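Local coordinates for protein L-lysine 6-oxidase (Marinomonas mediterranea, PDB 3WEU) that oxidises the epsilon-amino group of L-lysine with a cysteine tryptophylquinone cofactor, releasing ammonium and the hydrogen peroxide responsible for its antibacterial activity, at residues 350-364 with 394-406. Residues are numbered along the deposited sequence; the frame is centred on the assembly and turned at random.
Sequences DNKVIGDYDQPQQVL and LTDNVVEKFLALD. With EDO (1,2-ethanediol), chain N.
Gln361 grips both backbone polar groups of Phe402, N and O: Phe402 N donates to Gln361 O over 2.8 Å, and Gln361 NE2 returns a nearly straight bond (169°) of 2.9 Å to Phe402 O, which lies close to the amide plane. The chain of Gln361 is extended beyond CG, which carries its amide alongside the strand, and its OE1 accepts from Asp350 N on a lone pair, so both ends of the amide are held. A water accepts from both Gln361 NE2 and Ala404 N. Next to it Gln362 turns back at chi2 (58°) and brings OE1 to Lys401 N at 2.8 Å. The NE2 of Gln362 is shared between Asp350 OD2 and Tyr357 O, which fixes the rotation of that amide too. Beyond this polar core the Phe402 ring is sandwiched, with Leu364 CD1 4.0 Å from its centroid in a CH-pi contact over one face and Lys401 CB over the other.

Midway, a second water donates to both Asp350 OD2 and Val399 O. Toward Asp396 the contact is looser: Gly355 and Thr395 are exposed, and Ile354 CG1 comes only to 4.2 Å of Val398 CG2. The type II turn from Val353 to Asp356 meets Asp396 through Ile354 CG2, while the Asp396 carboxylate pairs with Arg117. Tyr357 OH donates to Asn397 O at 2.6 Å, yet from 47° above the carbonyl plane, and Tyr357 CE1 packs on Val399 CG2 at 3.5 Å.

The arrangement is that of a loop with a 3-10 turn (360-362), following helix 336-344, fastened to strand 400-402 of the C-terminal domain family by one backbone bond and two glutamine amides.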
loop_
_atom_site.group_PDB
_atom_site.type_symbol
_atom_site.label_atom_id
_atom_site.label_comp_id
_atom_site.label_asym_id
_atom_site.label_seq_id
_atom_site.Cartn_x
_atom_site.Cartn_y
_atom_site.Cartn_z
ATOM N N ASP A 350 18.473 37.242 0.214
ATOM C CA ASP A 350 17.185 37.732 -0.252
ATOM C C ASP A 350 16.581 38.631 0.837
ATOM O O ASP A 350 16.801 38.435 2.030
ATOM C CB ASP A 350 16.188 36.593 -0.473
ATOM C CG ASP A 350 16.432 35.841 -1.755
ATOM O OD1 ASP A 350 17.436 36.142 -2.414
ATOM O OD2 ASP A 350 15.646 34.911 -2.079
ATOM N N ASN A 351 15.756 39.593 0.424
ATOM C CA ASN A 351 14.922 40.286 1.405
ATOM C C ASN A 351 13.843 39.299 1.938
ATOM O O ASN A 351 13.689 38.109 1.512
ATOM C CB ASN A 351 14.300 41.518 0.738
ATOM C CG ASN A 351 13.290 41.141 -0.320
ATOM O OD1 ASN A 351 12.672 40.065 -0.239
ATOM N ND2 ASN A 351 13.113 42.001 -1.326
ATOM N N LYS A 352 13.147 39.702 2.961
ATOM C CA LYS A 352 12.110 38.836 3.499
ATOM C C LYS A 352 10.730 39.384 3.135
ATOM O O LYS A 352 9.826 39.417 3.965
ATOM C CB LYS A 352 12.317 38.618 4.945
ATOM C CG LYS A 352 13.530 37.584 5.104
ATOM C CD LYS A 352 13.582 37.038 6.492
ATOM C CE LYS A 352 14.609 35.960 6.723
ATOM N NZ LYS A 352 15.935 36.414 6.327
ATOM N N VAL A 353 10.549 39.577 1.838
ATOM C CA VAL A 353 9.306 40.165 1.273
ATOM C C VAL A 353 8.561 39.074 0.559
ATOM O O VAL A 353 9.115 38.385 -0.243
ATOM C CB VAL A 353 9.610 41.275 0.284
ATOM C CG1 VAL A 353 8.319 41.806 -0.385
ATOM C CG2 VAL A 353 10.284 42.400 1.040
ATOM N N ILE A 354 7.292 38.916 0.855
ATOM C CA ILE A 354 6.473 37.957 0.168
ATOM C C ILE A 354 6.267 38.343 -1.311
ATOM O O ILE A 354 6.039 39.510 -1.599
ATOM C CB ILE A 354 5.112 37.937 0.887
ATOM C CG1 ILE A 354 5.286 37.221 2.255
ATOM C CG2 ILE A 354 4.044 37.329 0.022
ATOM C CD1 ILE A 354 4.028 37.408 3.083
ATOM N N GLY A 355 6.309 37.363 -2.204
ATOM C CA GLY A 355 6.079 37.559 -3.626
ATOM C C GLY A 355 7.209 38.169 -4.390
ATOM O O GLY A 355 6.986 38.635 -5.489
ATOM N N ASP A 356 8.457 38.191 -3.866
ATOM C CA ASP A 356 9.529 38.809 -4.575
ATOM C C ASP A 356 10.499 37.658 -4.945
ATOM O O ASP A 356 11.141 37.088 -4.085
ATOM C CB ASP A 356 10.135 39.790 -3.639
ATOM C CG ASP A 356 11.201 40.649 -4.254
ATOM O OD1 ASP A 356 11.800 40.318 -5.329
ATOM O OD2 ASP A 356 11.467 41.694 -3.595
ATOM N N TYR A 357 10.495 37.213 -6.171
ATOM C CA TYR A 357 11.206 36.021 -6.564
ATOM C C TYR A 357 12.540 36.285 -7.225
ATOM O O TYR A 357 13.499 35.488 -7.045
ATOM C CB TYR A 357 10.292 35.129 -7.473
ATOM C CG TYR A 357 9.109 34.686 -6.712
ATOM C CD1 TYR A 357 9.245 33.690 -5.721
ATOM C CD2 TYR A 357 7.855 35.321 -6.835
ATOM C CE1 TYR A 357 8.178 33.313 -4.930
ATOM C CE2 TYR A 357 6.796 34.952 -6.057
ATOM C CZ TYR A 357 6.943 33.960 -5.122
ATOM O OH TYR A 357 5.937 33.618 -4.277
ATOM N N ASP A 358 12.672 37.414 -7.933
ATOM C CA ASP A 358 13.879 37.654 -8.664
ATOM C C ASP A 358 14.942 38.274 -7.785
ATOM O O ASP A 358 15.138 39.456 -7.817
ATOM C CB ASP A 358 13.633 38.499 -9.932
ATOM C CG ASP A 358 14.845 38.547 -10.851
ATOM O OD1 ASP A 358 15.826 37.779 -10.701
ATOM O OD2 ASP A 358 14.824 39.367 -11.790
ATOM N N GLN A 359 15.618 37.421 -7.018
ATOM C CA GLN A 359 16.435 37.808 -5.893
ATOM C C GLN A 359 17.663 36.936 -5.950
ATOM O O GLN A 359 17.655 35.908 -6.627
ATOM C CB GLN A 359 15.649 37.600 -4.588
ATOM C CG GLN A 359 14.539 38.688 -4.374
ATOM C CD GLN A 359 14.371 38.991 -2.917
ATOM O OE1 GLN A 359 15.227 39.624 -2.288
ATOM N NE2 GLN A 359 13.335 38.429 -2.344
ATOM N N PRO A 360 18.704 37.330 -5.228
ATOM C CA PRO A 360 19.977 36.629 -5.385
ATOM C C PRO A 360 19.970 35.112 -5.029
ATOM O O PRO A 360 20.802 34.381 -5.597
ATOM C CB PRO A 360 20.940 37.384 -4.450
ATOM C CG PRO A 360 20.207 38.656 -4.062
ATOM C CD PRO A 360 18.784 38.507 -4.350
ATOM N N GLN A 361 19.147 34.671 -4.082
ATOM C CA GLN A 361 19.154 33.238 -3.704
ATOM C C GLN A 361 18.426 32.351 -4.695
ATOM O O GLN A 361 18.449 31.142 -4.538
ATOM C CB GLN A 361 18.674 33.065 -2.273
ATOM C CG GLN A 361 19.679 33.703 -1.307
ATOM C CD GLN A 361 19.332 33.519 0.137
ATOM O OE1 GLN A 361 18.960 34.484 0.865
ATOM N NE2 GLN A 361 19.535 32.319 0.600
ATOM N N GLN A 362 17.828 32.943 -5.748
ATOM C CA GLN A 362 17.283 32.201 -6.873
ATOM C C GLN A 362 18.250 32.059 -8.016
ATOM O O GLN A 362 17.911 31.446 -9.023
ATOM C CB GLN A 362 15.911 32.793 -7.314
ATOM C CG GLN A 362 14.761 32.335 -6.468
ATOM C CD GLN A 362 14.949 32.694 -4.983
ATOM O OE1 GLN A 362 15.334 31.873 -4.162
ATOM N NE2 GLN A 362 14.695 33.934 -4.652
ATOM N N VAL A 363 19.453 32.644 -7.882
ATOM C CA VAL A 363 20.480 32.573 -8.872
ATOM C C VAL A 363 21.477 31.469 -8.515
ATOM O O VAL A 363 22.088 31.462 -7.453
ATOM C CB VAL A 363 21.232 33.907 -8.983
ATOM C CG1 VAL A 363 22.226 33.886 -10.119
ATOM C CG2 VAL A 363 20.240 35.059 -9.274
ATOM N N LEU A 364 21.661 30.554 -9.444
ATOM C CA LEU A 364 22.597 29.456 -9.209
ATOM C C LEU A 364 24.015 29.881 -9.510
ATOM O O LEU A 364 24.867 29.739 -8.668
ATOM C CB LEU A 364 22.254 28.301 -10.122
ATOM C CG LEU A 364 23.271 27.176 -10.163
ATOM C CD1 LEU A 364 23.296 26.540 -8.798
ATOM C CD2 LEU A 364 22.937 26.146 -11.246
ATOM N N LEU A 394 -1.628 28.975 -2.850
ATOM C CA LEU A 394 -1.153 30.315 -2.719
ATOM C C LEU A 394 -0.687 30.797 -4.070
ATOM O O LEU A 394 -0.480 30.012 -4.965
ATOM C CB LEU A 394 0.093 30.362 -1.790
ATOM C CG LEU A 394 -0.128 29.716 -0.404
ATOM C CD1 LEU A 394 1.152 29.764 0.436
ATOM C CD2 LEU A 394 -1.283 30.442 0.331
ATOM N N THR A 395 -0.419 32.080 -4.207
ATOM C CA THR A 395 0.249 32.537 -5.412
ATOM C C THR A 395 1.549 33.219 -5.048
ATOM O O THR A 395 2.299 33.617 -5.929
ATOM C CB THR A 395 -0.625 33.512 -6.253
ATOM O OG1 THR A 395 -1.027 34.574 -5.410
ATOM C CG2 THR A 395 -1.866 32.837 -6.836
ATOM N N ASP A 396 1.852 33.326 -3.773
ATOM C CA ASP A 396 3.018 34.044 -3.351
ATOM C C ASP A 396 3.815 33.304 -2.225
ATOM O O ASP A 396 4.389 33.923 -1.349
ATOM C CB ASP A 396 2.688 35.447 -2.928
ATOM C CG ASP A 396 1.702 35.506 -1.836
ATOM O OD1 ASP A 396 1.278 34.461 -1.328
ATOM O OD2 ASP A 396 1.313 36.643 -1.544
ATOM N N ASN A 397 3.801 31.981 -2.304
ATOM C CA ASN A 397 4.601 31.141 -1.405
ATOM C C ASN A 397 6.074 31.562 -1.506
ATOM O O ASN A 397 6.600 31.776 -2.631
ATOM C CB ASN A 397 4.415 29.719 -1.835
ATOM C CG ASN A 397 5.098 28.739 -0.900
ATOM O OD1 ASN A 397 5.100 28.900 0.354
ATOM N ND2 ASN A 397 5.771 27.751 -1.519
ATOM N N VAL A 398 6.733 31.695 -0.371
ATOM C CA VAL A 398 8.124 32.182 -0.356
ATOM C C VAL A 398 9.048 31.070 -0.837
ATOM O O VAL A 398 8.974 29.915 -0.325
ATOM C CB VAL A 398 8.518 32.616 1.037
ATOM C CG1 VAL A 398 9.991 33.038 1.152
ATOM C CG2 VAL A 398 7.643 33.817 1.466
ATOM N N VAL A 399 9.911 31.455 -1.768
ATOM C CA VAL A 399 10.922 30.561 -2.375
ATOM C C VAL A 399 12.300 31.043 -1.922
ATOM O O VAL A 399 12.575 32.225 -1.822
ATOM C CB VAL A 399 10.821 30.654 -3.897
ATOM C CG1 VAL A 399 11.968 29.993 -4.642
ATOM C CG2 VAL A 399 9.492 30.082 -4.329
ATOM N N GLU A 400 13.197 30.096 -1.639
ATOM C CA GLU A 400 14.595 30.455 -1.399
ATOM C C GLU A 400 15.442 29.265 -1.840
ATOM O O GLU A 400 15.619 28.314 -1.120
ATOM C CB GLU A 400 14.833 30.823 0.059
ATOM C CG GLU A 400 16.205 31.372 0.251
ATOM C CD GLU A 400 16.685 31.238 1.668
ATOM O OE1 GLU A 400 16.454 32.231 2.440
ATOM O OE2 GLU A 400 17.283 30.162 2.042
ATOM N N LYS A 401 15.877 29.308 -3.062
ATOM C CA LYS A 401 16.353 28.083 -3.747
ATOM C C LYS A 401 17.743 27.665 -3.284
ATOM O O LYS A 401 18.007 26.436 -3.064
ATOM C CB LYS A 401 16.404 28.317 -5.210
ATOM C CG LYS A 401 15.055 28.415 -5.882
ATOM C CD LYS A 401 15.223 28.509 -7.395
ATOM C CE LYS A 401 13.836 28.396 -8.054
ATOM N NZ LYS A 401 14.012 28.290 -9.528
ATOM N N PHE A 402 18.644 28.660 -3.178
ATOM C CA PHE A 402 20.085 28.418 -2.905
ATOM C C PHE A 402 20.617 29.181 -1.729
ATOM O O PHE A 402 20.063 30.220 -1.314
ATOM C CB PHE A 402 20.939 28.735 -4.164
ATOM C CG PHE A 402 20.461 27.993 -5.405
ATOM C CD1 PHE A 402 20.680 26.612 -5.522
ATOM C CD2 PHE A 402 19.839 28.655 -6.439
ATOM C CE1 PHE A 402 20.259 25.907 -6.601
ATOM C CE2 PHE A 402 19.411 27.951 -7.535
ATOM C CZ PHE A 402 19.620 26.584 -7.635
ATOM N N LEU A 403 21.659 28.610 -1.148
ATOM C CA LEU A 403 22.130 29.061 0.143
ATOM C C LEU A 403 22.868 30.369 0.110
ATOM O O LEU A 403 23.545 30.676 -0.844
ATOM C CB LEU A 403 23.010 27.970 0.805
ATOM C CG LEU A 403 23.366 28.073 2.273
ATOM C CD1 LEU A 403 22.113 28.082 3.149
ATOM C CD2 LEU A 403 24.301 26.951 2.660
ATOM N N ALA A 404 22.764 31.134 1.198
ATOM C CA ALA A 404 23.680 32.276 1.491
ATOM C C ALA A 404 24.179 32.050 2.894
ATOM O O ALA A 404 23.571 31.303 3.716
ATOM C CB ALA A 404 22.917 33.613 1.445
ATOM N N LEU A 405 25.278 32.724 3.206
ATOM C CA LEU A 405 25.673 32.918 4.560
ATOM C C LEU A 405 24.604 33.713 5.324
ATOM O O LEU A 405 23.643 34.300 4.740
ATOM C CB LEU A 405 26.975 33.690 4.591
ATOM C CG LEU A 405 28.187 33.024 3.945
ATOM C CD1 LEU A 405 29.396 33.930 3.939
ATOM C CD2 LEU A 405 28.574 31.712 4.593
ATOM N N ASP A 406 24.746 33.776 6.640
ATOM C CA ASP A 406 23.892 34.680 7.378
ATOM C C ASP A 406 24.417 36.108 7.238
ATOM O O ASP A 406 25.511 36.316 6.772
ATOM C CB ASP A 406 23.619 34.219 8.843
ATOM C CG ASP A 406 24.771 34.361 9.793
ATOM O OD1 ASP A 406 25.428 35.429 9.786
ATOM O OD2 ASP A 406 24.964 33.428 10.682
HETATM C C1 EDO N . 17.704 39.897 7.616
HETATM O O1 EDO N . 16.498 39.239 7.145
HETATM C C2 EDO N . 18.877 38.968 7.925
HETATM O O2 EDO N . 18.451 37.620 8.059
HETATM O O HOH W 1 13.603 34.359 -0.435
HETATM O O HOH W 2 20.542 31.296 3.451
HETATM O O HOH W 3 15.788 30.424 -10.467
#